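Local coordinates for malonyl CoA-acyl carrier protein transacylase (Burkholderia pseudomallei 1710b, PDB 3EZO) that probably transfers the malonyl group from malonyl-CoA to holo-acyl carrier protein, giving malonyl-acyl carrier protein and free CoA, at residues A[46-50]-A[51-55]; A[24-27]-A[28-31]; A[112-115]-A[116-120]. All blocks are in the same frame, centred on the assembly; numbering follows the deposited sequence.

Contact 1 of 3, residues A[46-50]-A[51-55]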
loop_
_atom_site.group_PDB
_atom_site.type_symbol
_atom_site.label_atom_id
_atom_site.label_comp_id
_atom_site.label_asym_id
_atom_site.label_seq_id
_atom_site.Cartn_x
_atom_site.Cartn_y
_atom_site.Cartn_z
ATOM N N LEU A 46 -14.974 12.914 -4.566
ATOM C CA LEU A 46 -13.861 13.800 -4.210
ATOM C C LEU A 46 -13.980 15.237 -4.723
ATOM O O LEU A 46 -13.281 16.130 -4.234
ATOM C CB LEU A 46 -12.542 13.207 -4.665
ATOM C CG LEU A 46 -12.254 11.834 -4.044
ATOM C CD1 LEU A 46 -11.046 11.144 -4.719
ATOM C CD2 LEU A 46 -12.045 11.927 -2.566
ATOM N N GLY A 47 -14.881 15.484 -5.681
ATOM C CA GLY A 47 -15.120 16.846 -6.126
ATOM C C GLY A 47 -14.196 17.313 -7.214
ATOM O O GLY A 47 -14.296 18.455 -7.653
ATOM N N GLN A 48 -13.311 16.454 -7.695
ATOM C CA GLN A 48 -12.540 16.800 -8.887
ATOM C C GLN A 48 -12.515 15.671 -9.907
ATOM O O GLN A 48 -12.744 14.517 -9.574
ATOM C CB GLN A 48 -11.112 17.228 -8.519
ATOM C CG GLN A 48 -10.169 16.100 -8.298
ATOM C CD GLN A 48 -8.726 16.553 -8.064
ATOM O OE1 GLN A 48 -8.178 16.376 -6.967
ATOM N NE2 GLN A 48 -8.104 17.121 -9.105
ATOM N N ASP A 49 -12.168 16.003 -11.145
ATOM C CA ASP A 49 -12.055 15.005 -12.213
ATOM C C ASP A 49 -10.858 14.060 -12.057
ATOM O O ASP A 49 -9.726 14.321 -12.530
ATOM C CB ASP A 49 -12.032 15.700 -13.564
ATOM C CG ASP A 49 -12.289 14.755 -14.723
ATOM O OD1 ASP A 49 -11.991 13.537 -14.620
ATOM O OD2 ASP A 49 -12.787 15.251 -15.759
ATOM N N ILE A 50 -11.115 12.909 -11.436
ATOM C CA ILE A 50 -10.030 11.951 -11.137
ATOM C C ILE A 50 -9.507 11.282 -12.385
ATOM O O ILE A 50 -8.277 11.057 -12.566
ATOM C CB ILE A 50 -10.480 10.893 -10.103
ATOM C CG1 ILE A 50 -10.854 11.593 -8.779
ATOM C CG2 ILE A 50 -9.349 9.877 -9.886
ATOM C CD1 ILE A 50 -9.626 12.336 -8.154
ATOM N N GLY A 51 -10.424 10.953 -13.291
ATOM C CA GLY A 51 -9.997 10.517 -14.620
ATOM C C GLY A 51 -8.978 11.420 -15.314
ATOM O O GLY A 51 -7.966 10.937 -15.844
ATOM N N LYS A 52 -9.261 12.712 -15.379
ATOM C CA LYS A 52 -8.347 13.632 -16.055
ATOM C C LYS A 52 -7.083 13.883 -15.208
ATOM O O LYS A 52 -5.982 13.947 -15.765
ATOM C CB LYS A 52 -9.008 14.950 -16.429
ATOM C CG LYS A 52 -10.084 14.866 -17.521
ATOM C CD LYS A 52 -9.472 14.776 -18.937
ATOM C CE LYS A 52 -10.549 14.506 -20.042
ATOM N NZ LYS A 52 -11.018 15.760 -20.676
ATOM N N LEU A 53 -7.229 13.932 -13.880
ATOM C CA LEU A 53 -6.051 14.031 -12.992
ATOM C C LEU A 53 -5.067 12.921 -13.299
ATOM O O LEU A 53 -3.876 13.162 -13.504
ATOM C CB LEU A 53 -6.456 14.031 -11.493
ATOM C CG LEU A 53 -5.313 13.919 -10.466
ATOM C CD1 LEU A 53 -4.335 15.117 -10.579
ATOM C CD2 LEU A 53 -5.846 13.745 -9.020
ATOM N N ILE A 54 -5.571 11.691 -13.386
ATOM C CA ILE A 54 -4.731 10.541 -13.711
ATOM C C ILE A 54 -4.213 10.593 -15.141
ATOM O O ILE A 54 -3.041 10.319 -15.402
ATOM C CB ILE A 54 -5.483 9.195 -13.431
ATOM C CG1 ILE A 54 -5.815 9.089 -11.914
ATOM C CG2 ILE A 54 -4.678 7.990 -14.008
ATOM C CD1 ILE A 54 -6.715 7.857 -11.487
ATOM N N ALA A 55 -5.081 10.919 -16.090
ATOM C CA ALA A 55 -4.713 10.832 -17.508
ATOM C C ALA A 55 -3.732 11.924 -17.887
ATOM O O ALA A 55 -2.829 11.686 -18.677
ATOM C CB ALA A 55 -5.966 10.927 -18.413
HETATM O O HOH W 1 -13.373 11.287 -13.961
#
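Asp49 is the N-cap of helix 50-56, and its carboxylate reaches forward to the backbone N of Lys52, the classic start of an alpha-helix just after the break that ends helix 33-46. Three hydrogen bonds hold this turn together. The capping bond runs from Lys52 N to Asp49 OD1 (3.0 Å) and arrives from above the carboxylate plane. With CG anti to its own backbone N (chi1 -165°), the carboxylate swings forward to the helix start, where the N-H groups of the first turn would probably favour its negative charge. Behind it the regular helical bonds begin: Leu53 N to Asp49 O and Ile54 N to Ile50 O, both 2.9 Å. Ile50 N is hydrogen-bonded to Ser43 OG of helix 33-46.

A water adds a second link at the cap. It donates to Asp49 OD1 at 2.7 Å and accepts from Gly51 N at 3.0 Å, so OD1 takes two bonds while the N-H of Gly51 is served without a direct one.

Among the apolar side chains, Ile50 and Leu53 lie alongside each other and point the same way, CD1 of Ile50 resting 4.1 Å from CD2 of Leu53. On its other branch, Ile50 CG2 meets Ile54 CD1 at 3.7 Å. Leu53 continues onto Asn67 and Val71 of helix 65-85, and Ile54 onto Leu39. Outside this core, the aliphatic start of Lys52 runs past the Asp49 carboxylate, with Lys52 CG 3.2 Å from Asp49 OD2.

Contact 2 of 3, residues A[24-27]-A[28-31]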
loop_
_atom_site.group_PDB
_atom_site.type_symbol
_atom_site.label_atom_id
_atom_site.label_comp_id
_atom_site.label_asym_id
_atom_site.label_seq_id
_atom_site.Cartn_x
_atom_site.Cartn_y
_atom_site.Cartn_z
ATOM N N GLY A 24 -1.251 8.817 -17.016
ATOM C CA GLY A 24 -1.654 7.974 -18.120
ATOM C C GLY A 24 -1.855 6.523 -17.768
ATOM O O GLY A 24 -2.157 5.707 -18.658
ATOM N N MET A 25 -1.720 6.165 -16.487
ATOM C CA MET A 25 -1.722 4.743 -16.118
ATOM C C MET A 25 -3.006 3.958 -16.408
ATOM O O MET A 25 -2.940 2.732 -16.490
ATOM C CB MET A 25 -1.356 4.532 -14.649
ATOM C CG MET A 25 -2.287 5.138 -13.680
ATOM S SD MET A 25 -1.678 4.932 -11.997
ATOM C CE MET A 25 -2.822 5.983 -11.148
ATOM N N LEU A 26 -4.155 4.622 -16.506
ATOM C CA LEU A 26 -5.398 3.938 -16.881
ATOM C C LEU A 26 -5.822 4.146 -18.348
ATOM O O LEU A 26 -6.965 3.837 -18.719
ATOM C CB LEU A 26 -6.530 4.402 -15.976
ATOM C CG LEU A 26 -6.374 3.969 -14.511
ATOM C CD1 LEU A 26 -7.500 4.574 -13.727
ATOM C CD2 LEU A 26 -6.364 2.456 -14.402
ATOM N N ASN A 27 -4.924 4.665 -19.187
ATOM C CA ASN A 27 -5.313 4.978 -20.568
ATOM C C ASN A 27 -5.811 3.761 -21.304
ATOM O O ASN A 27 -6.768 3.832 -22.029
ATOM C CB ASN A 27 -4.151 5.623 -21.352
ATOM C CG ASN A 27 -3.873 7.038 -20.935
ATOM O OD1 ASN A 27 -4.606 7.647 -20.147
ATOM N ND2 ASN A 27 -2.782 7.583 -21.457
ATOM N N ALA A 28 -5.170 2.629 -21.080
ATOM C CA ALA A 28 -5.468 1.424 -21.785
ATOM C C ALA A 28 -6.865 0.891 -21.422
ATOM O O ALA A 28 -7.441 0.103 -22.173
ATOM C CB ALA A 28 -4.384 0.392 -21.522
ATOM N N PHE A 29 -7.405 1.343 -20.290
ATOM C CA PHE A 29 -8.745 0.967 -19.841
ATOM C C PHE A 29 -9.804 2.032 -20.182
ATOM O O PHE A 29 -10.933 1.973 -19.676
ATOM C CB PHE A 29 -8.724 0.791 -18.326
ATOM C CG PHE A 29 -8.398 -0.584 -17.853
ATOM C CD1 PHE A 29 -9.003 -1.696 -18.398
ATOM C CD2 PHE A 29 -7.539 -0.756 -16.772
ATOM C CE1 PHE A 29 -8.746 -2.949 -17.905
ATOM C CE2 PHE A 29 -7.275 -1.997 -16.290
ATOM C CZ PHE A 29 -7.875 -3.105 -16.852
ATOM N N ALA A 30 -9.434 3.039 -20.976
ATOM C CA ALA A 30 -10.304 4.210 -21.233
ATOM C C ALA A 30 -11.688 3.829 -21.756
ATOM O O ALA A 30 -12.658 4.589 -21.584
ATOM C CB ALA A 30 -9.620 5.209 -22.265
ATOM N N ASP A 31 -11.773 2.688 -22.433
ATOM C CA ASP A 31 -13.032 2.250 -23.035
ATOM C C ASP A 31 -13.631 1.021 -22.372
ATOM O O ASP A 31 -14.424 0.326 -22.983
ATOM C CB ASP A 31 -12.838 2.009 -24.537
ATOM C CG ASP A 31 -12.400 3.271 -25.276
ATOM O OD1 ASP A 31 -12.770 4.375 -24.832
ATOM O OD2 ASP A 31 -11.653 3.140 -26.267
HETATM O O HOH W 2 -2.842 2.156 -19.457
#
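From Leu26 to Ala30 the backbone winds as a short 3-10 turn, with Phe29 N bonded to Leu26 O and Ala30 N to Asn27 O, both 3.0 Å. The N-H...O angles of 142° and 153° show how far these bonds bend in so tight a coil. A type I beta turn from Gly24 to Asn27, closed by Asn27 N to Gly24 O, leads directly into it, so two i-to-i+3 motifs follow each other. A water joins the two halves: it accepts from Ala28 N at 2.9 Å and donates a weak bond to Met25 O.

The side-chain contact is carried by Leu26 and Phe29, three residues apart and therefore on nearly the same side of the coil. Methyl CD2 of Leu26 comes to the edge of the Phe29 ring, near its plane, 4.2 Å from ring atom CD2, so the leucine meets the rim of the ring, not a face. The Phe29 CB also lies against the Leu26 carbonyl. One step along, the Ala30 CB lies 3.2 Å from Asn27 O.

This loop, between strand 11-15 and helix 33-46, spreads its apolar side chains over the helices beside it. Leu26 rests on Leu39 and also packs on Ile54 of helix 50-56, while Phe29 lies on Val35 of helix 33-46 and on Cys79 and Ala82 of helix 65-85. Farther on, Asp31 forms a salt bridge with Arg36, tying the end of the loop to the start of helix 33-46.

Contact 3 of 3, residues A[112-115]-A[116-120]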
loop_
_atom_site.group_PDB
_atom_site.type_symbol
_atom_site.label_atom_id
_atom_site.label_comp_id
_atom_site.label_asym_id
_atom_site.label_seq_id
_atom_site.Cartn_x
_atom_site.Cartn_y
_atom_site.Cartn_z
ATOM N N ALA A 112 -17.327 0.127 1.833
ATOM C CA ALA A 112 -17.848 0.501 0.523
ATOM C C ALA A 112 -16.859 1.461 -0.165
ATOM O O ALA A 112 -16.297 2.363 0.474
ATOM C CB ALA A 112 -19.265 1.150 0.664
ATOM N N PHE A 113 -16.638 1.261 -1.452
ATOM C CA PHE A 113 -15.746 2.130 -2.223
ATOM C C PHE A 113 -16.080 3.598 -2.042
ATOM O O PHE A 113 -15.191 4.396 -1.834
ATOM C CB PHE A 113 -15.709 1.712 -3.685
ATOM C CG PHE A 113 -14.802 2.566 -4.569
ATOM C CD1 PHE A 113 -13.450 2.743 -4.270
ATOM C CD2 PHE A 113 -15.309 3.170 -5.716
ATOM C CE1 PHE A 113 -12.597 3.526 -5.099
ATOM C CE2 PHE A 113 -14.473 3.925 -6.576
ATOM C CZ PHE A 113 -13.115 4.106 -6.257
ATOM N N ARG A 114 -17.370 3.921 -2.017
ATOM C CA ARG A 114 -17.825 5.296 -1.862
ATOM C C ARG A 114 -17.372 5.840 -0.527
ATOM O O ARG A 114 -17.128 7.039 -0.425
ATOM C CB ARG A 114 -19.363 5.366 -1.991
ATOM C CG ARG A 114 -20.011 6.699 -1.819
ATOM C CD ARG A 114 -19.488 7.709 -2.827
ATOM N NE ARG A 114 -20.031 9.057 -2.612
ATOM C CZ ARG A 114 -19.584 9.924 -1.703
ATOM N NH1 ARG A 114 -18.534 9.621 -0.891
ATOM N NH2 ARG A 114 -20.177 11.114 -1.620
ATOM N N ASP A 115 -17.272 4.973 0.496
ATOM C CA ASP A 115 -16.767 5.405 1.810
ATOM C C ASP A 115 -15.259 5.423 1.867
ATOM O O ASP A 115 -14.671 6.241 2.578
ATOM C CB ASP A 115 -17.305 4.526 2.951
ATOM C CG ASP A 115 -18.816 4.566 3.023
ATOM O OD1 ASP A 115 -19.410 5.546 2.494
ATOM O OD2 ASP A 115 -19.409 3.619 3.577
ATOM N N ALA A 116 -14.634 4.535 1.129
ATOM C CA ALA A 116 -13.189 4.428 1.151
ATOM C C ALA A 116 -12.506 5.677 0.564
ATOM O O ALA A 116 -11.374 6.007 0.915
ATOM C CB ALA A 116 -12.722 3.153 0.439
ATOM N N LEU A 117 -13.213 6.378 -0.312
ATOM C CA LEU A 117 -12.629 7.502 -1.022
ATOM C C LEU A 117 -12.280 8.671 -0.066
ATOM O O LEU A 117 -11.109 9.020 0.045
ATOM C CB LEU A 117 -13.528 7.892 -2.219
ATOM C CG LEU A 117 -13.421 6.954 -3.426
ATOM C CD1 LEU A 117 -14.718 6.961 -4.268
ATOM C CD2 LEU A 117 -12.177 7.260 -4.284
ATOM N N PRO A 118 -13.267 9.242 0.662
ATOM C CA PRO A 118 -12.897 10.304 1.607
ATOM C C PRO A 118 -12.063 9.778 2.798
ATOM O O PRO A 118 -11.315 10.538 3.411
ATOM C CB PRO A 118 -14.236 10.871 2.047
ATOM C CG PRO A 118 -15.253 9.699 1.809
ATOM C CD PRO A 118 -14.720 9.000 0.610
ATOM N N LEU A 119 -12.118 8.472 3.071
ATOM C CA LEU A 119 -11.344 7.898 4.164
ATOM C C LEU A 119 -9.863 7.994 3.849
ATOM O O LEU A 119 -9.099 8.414 4.695
ATOM C CB LEU A 119 -11.764 6.442 4.439
ATOM C CG LEU A 119 -10.911 5.515 5.353
ATOM C CD1 LEU A 119 -10.645 6.063 6.779
ATOM C CD2 LEU A 119 -11.565 4.092 5.437
ATOM N N VAL A 120 -9.455 7.615 2.635
ATOM C CA VAL A 120 -8.046 7.631 2.291
ATOM C C VAL A 120 -7.543 9.033 1.998
ATOM O O VAL A 120 -6.376 9.321 2.243
ATOM C CB VAL A 120 -7.662 6.639 1.182
ATOM C CG1 VAL A 120 -8.186 5.262 1.550
ATOM C CG2 VAL A 120 -8.185 7.116 -0.203
#
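The first turns of helix 113-128 open at the N-cap Ala112, and Phe113 and Leu117 meet one turn apart on the buried side. Leu117 reaches over one face of the Phe113 ring in a CH-pi contact: its CD1 lies 3.9 Å from the ring centroid, 15° off the normal, while its CD2 lies 3.8 Å from Phe113 CZ and CE1. Phe113 leans its ring toward Leu117, its CG anti to the backbone N (chi1 180°). The same ring meets Tyr77, with the planes at about 45°.

Ala116 N bonds to Ala112 O at 2.8 Å, nearly along the C=O axis. The next bond, Leu117 N to Phe113 O, is weak. Pro118 has no N-H to give, so Arg114 O instead faces the proline ring, with Pro118 CD 3.3 Å away. The bond after it, Leu119 N to Asp115 O (3.4 Å), is stretched and weak. At the outer side the Arg114 guanidinium meets Pro118 CD at its edge.

A proline inside the second turn, with one bond missing and weak bonds either side of the gap, is the signature of a proline-kinked alpha-helix.

Following the chain from the N terminus, contact 2 comes first, in the loop between strand 11-15 and helix 33-46; contact 1 follows at the turn from helix 33-46 into helix 50-56; contact 3 lies at the start of helix 113-128. They come in series, and none nests within or crosses another. Each is local, so the tying is done between them. Contacts 2 and 1 touch directly: Gly24 N lies 2.8 Å from Ile54 O, a probable hydrogen bond, with Met25 and Leu26 packed on Ile54. Contact 1 meets contact 3 more lightly, through Leu46 against the Leu117 backbone. Contacts 2 and 3 stay apart, but helices 33-46 and 65-85 are touched by all three.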